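Side-chain contact in hypothetical dTDP-4-dehydrorhamnose 3,5-epimerase (Sulfolobus tokodaii, PDB 2B9U), which probably catalyses the epimerization of C3' and C5' of dTDP-4-dehydro-6-deoxyglucose, a step in dTDP-L-rhamnose biosynthesis: residues E29-S33 with E34-K38. Numbering follows the deposited sequence.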
loop_
_atom_site.group_PDB
_atom_site.type_symbol
_atom_site.label_atom_id
_atom_site.label_comp_id
_atom_site.label_asym_id
_atom_site.label_seq_id
_atom_site.Cartn_x
_atom_site.Cartn_y
_atom_site.Cartn_z
ATOM N N GLU A 29 -10.980 1.401 -2.158
ATOM C CA GLU A 29 -9.992 1.143 -3.192
ATOM C C GLU A 29 -9.037 2.325 -3.222
ATOM O O GLU A 29 -9.446 3.474 -3.440
ATOM C CB GLU A 29 -10.667 0.906 -4.558
ATOM C CG GLU A 29 -11.669 -0.233 -4.508
ATOM C CD GLU A 29 -12.430 -0.476 -5.816
ATOM O OE1 GLU A 29 -12.868 0.494 -6.468
ATOM O OE2 GLU A 29 -12.598 -1.657 -6.182
ATOM N N VAL A 30 -7.757 2.035 -3.004
ATOM C CA VAL A 30 -6.737 3.051 -2.961
ATOM C C VAL A 30 -6.219 3.366 -4.385
ATOM O O VAL A 30 -6.111 4.521 -4.756
ATOM C CB VAL A 30 -5.589 2.652 -1.995
ATOM C CG1 VAL A 30 -4.498 3.720 -1.948
ATOM C CG2 VAL A 30 -6.150 2.352 -0.590
ATOM N N PHE A 31 -5.924 2.328 -5.161
ATOM C CA PHE A 31 -5.370 2.468 -6.489
ATOM C C PHE A 31 -5.949 1.366 -7.368
ATOM O O PHE A 31 -6.136 0.242 -6.897
ATOM C CB PHE A 31 -3.834 2.380 -6.411
ATOM C CG PHE A 31 -3.189 1.871 -7.658
ATOM C CD1 PHE A 31 -2.923 2.726 -8.711
ATOM C CD2 PHE A 31 -2.848 0.532 -7.783
ATOM C CE1 PHE A 31 -2.328 2.267 -9.866
ATOM C CE2 PHE A 31 -2.241 0.064 -8.928
ATOM C CZ PHE A 31 -1.992 0.931 -9.981
ATOM N N LYS A 32 -6.259 1.701 -8.627
ATOM C CA LYS A 32 -6.706 0.718 -9.637
ATOM C C LYS A 32 -6.066 1.021 -10.978
ATOM O O LYS A 32 -6.201 2.130 -11.507
ATOM C CB LYS A 32 -8.227 0.713 -9.827
ATOM C CG LYS A 32 -9.045 0.332 -8.610
ATOM C CD LYS A 32 -10.531 0.464 -8.881
ATOM C CE LYS A 32 -11.092 -0.719 -9.634
ATOM N NZ LYS A 32 -12.587 -0.719 -9.518
ATOM N N SER A 33 -5.379 0.020 -11.521
ATOM C CA SER A 33 -4.559 0.178 -12.723
ATOM C C SER A 33 -5.295 0.908 -13.862
ATOM O O SER A 33 -4.775 1.870 -14.420
ATOM C CB SER A 33 -4.063 -1.189 -13.203
ATOM O OG SER A 33 -3.388 -1.073 -14.442
ATOM N N GLU A 34 -6.506 0.454 -14.170
ATOM C CA GLU A 34 -7.294 0.988 -15.273
ATOM C C GLU A 34 -7.621 2.467 -15.107
ATOM O O GLU A 34 -7.434 3.246 -16.034
ATOM C CB GLU A 34 -8.581 0.171 -15.422
ATOM C CG GLU A 34 -9.518 0.651 -16.523
ATOM C CD GLU A 34 -10.403 -0.466 -17.038
ATOM O OE1 GLU A 34 -11.624 -0.232 -17.216
ATOM O OE2 GLU A 34 -9.872 -1.584 -17.251
ATOM N N ASP A 35 -8.119 2.840 -13.931
ATOM C CA ASP A 35 -8.477 4.219 -13.645
ATOM C C ASP A 35 -7.261 5.155 -13.674
ATOM O O ASP A 35 -7.340 6.288 -14.186
ATOM C CB ASP A 35 -9.188 4.297 -12.286
ATOM C CG ASP A 35 -10.548 3.595 -12.292
ATOM O OD1 ASP A 35 -11.307 3.749 -13.274
ATOM O OD2 ASP A 35 -10.876 2.905 -11.304
ATOM N N PHE A 36 -6.134 4.673 -13.137
ATOM C CA PHE A 36 -4.945 5.497 -13.022
ATOM C C PHE A 36 -4.239 5.650 -14.368
ATOM O O PHE A 36 -3.656 6.698 -14.641
ATOM C CB PHE A 36 -3.975 4.946 -11.959
ATOM C CG PHE A 36 -4.306 5.352 -10.541
ATOM C CD1 PHE A 36 -5.592 5.189 -10.023
ATOM C CD2 PHE A 36 -3.305 5.851 -9.703
ATOM C CE1 PHE A 36 -5.886 5.549 -8.684
ATOM C CE2 PHE A 36 -3.583 6.201 -8.378
ATOM C CZ PHE A 36 -4.877 6.050 -7.868
ATOM N N THR A 37 -4.269 4.589 -15.178
ATOM C CA THR A 37 -3.702 4.606 -16.536
ATOM C C THR A 37 -4.409 5.630 -17.439
ATOM O O THR A 37 -3.748 6.366 -18.177
ATOM C CB THR A 37 -3.727 3.203 -17.181
ATOM O OG1 THR A 37 -3.086 2.257 -16.301
ATOM C CG2 THR A 37 -2.990 3.198 -18.531
ATOM N N LYS A 38 -5.742 5.687 -17.362
ATOM C CA LYS A 38 -6.541 6.723 -18.054
ATOM C C LYS A 38 -6.045 8.124 -17.746
ATOM O O LYS A 38 -6.245 9.057 -18.537
ATOM C CB LYS A 38 -8.001 6.669 -17.622
ATOM C CG LYS A 38 -8.987 6.196 -18.657
ATOM C CD LYS A 38 -9.596 4.861 -18.247
ATOM C CE LYS A 38 -10.690 4.422 -19.213
ATOM N NZ LYS A 38 -11.505 3.328 -18.625
#
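Phe31 and Phe36 form a T-shaped pair where strand 25-32 turns into helix 33-37. The edge of Phe31 points at one face of Phe36, with CD1 of Phe31 3.3 Å from CD2 of Phe36. The ring planes stand at 82°. Phe36 has CG anti to its carbonyl carbon (chi1 -83°), which swings the ring back over the end of the strand. With an alanine here in place of Phe36, the Phe31 edge would probably lose its aromatic face and a gap would open beside it.

Hydrogen bonds set the first turn of the helix. Phe36 N donates to the O atom of Lys32, the residue at the N-cap position, at 3.0 Å. Ser33 O takes two donors from Thr37: the backbone N at 2.9 Å, and OG1 at 2.6 Å, which sits above the carbonyl plane.

Lys32 and Asp35 run side by side, and Lys32 CD lies 3.5 Å from Asp35 OD2. Lys32 NZ makes a salt bridge with Glu29, its hydrogen bond to OE1 being weak at 3.3 Å.

Phe36 also meets Phe3 edge-to-face and packs on Ile72 of strand 70-75. Strand 25-32 pairs antiparallel with a strand of the second subunit. Glu136 of that subunit accepts a hydrogen bond from Glu34 N. The strand-to-helix turn thus lies at the dimer interface of this jelly-roll-like fold.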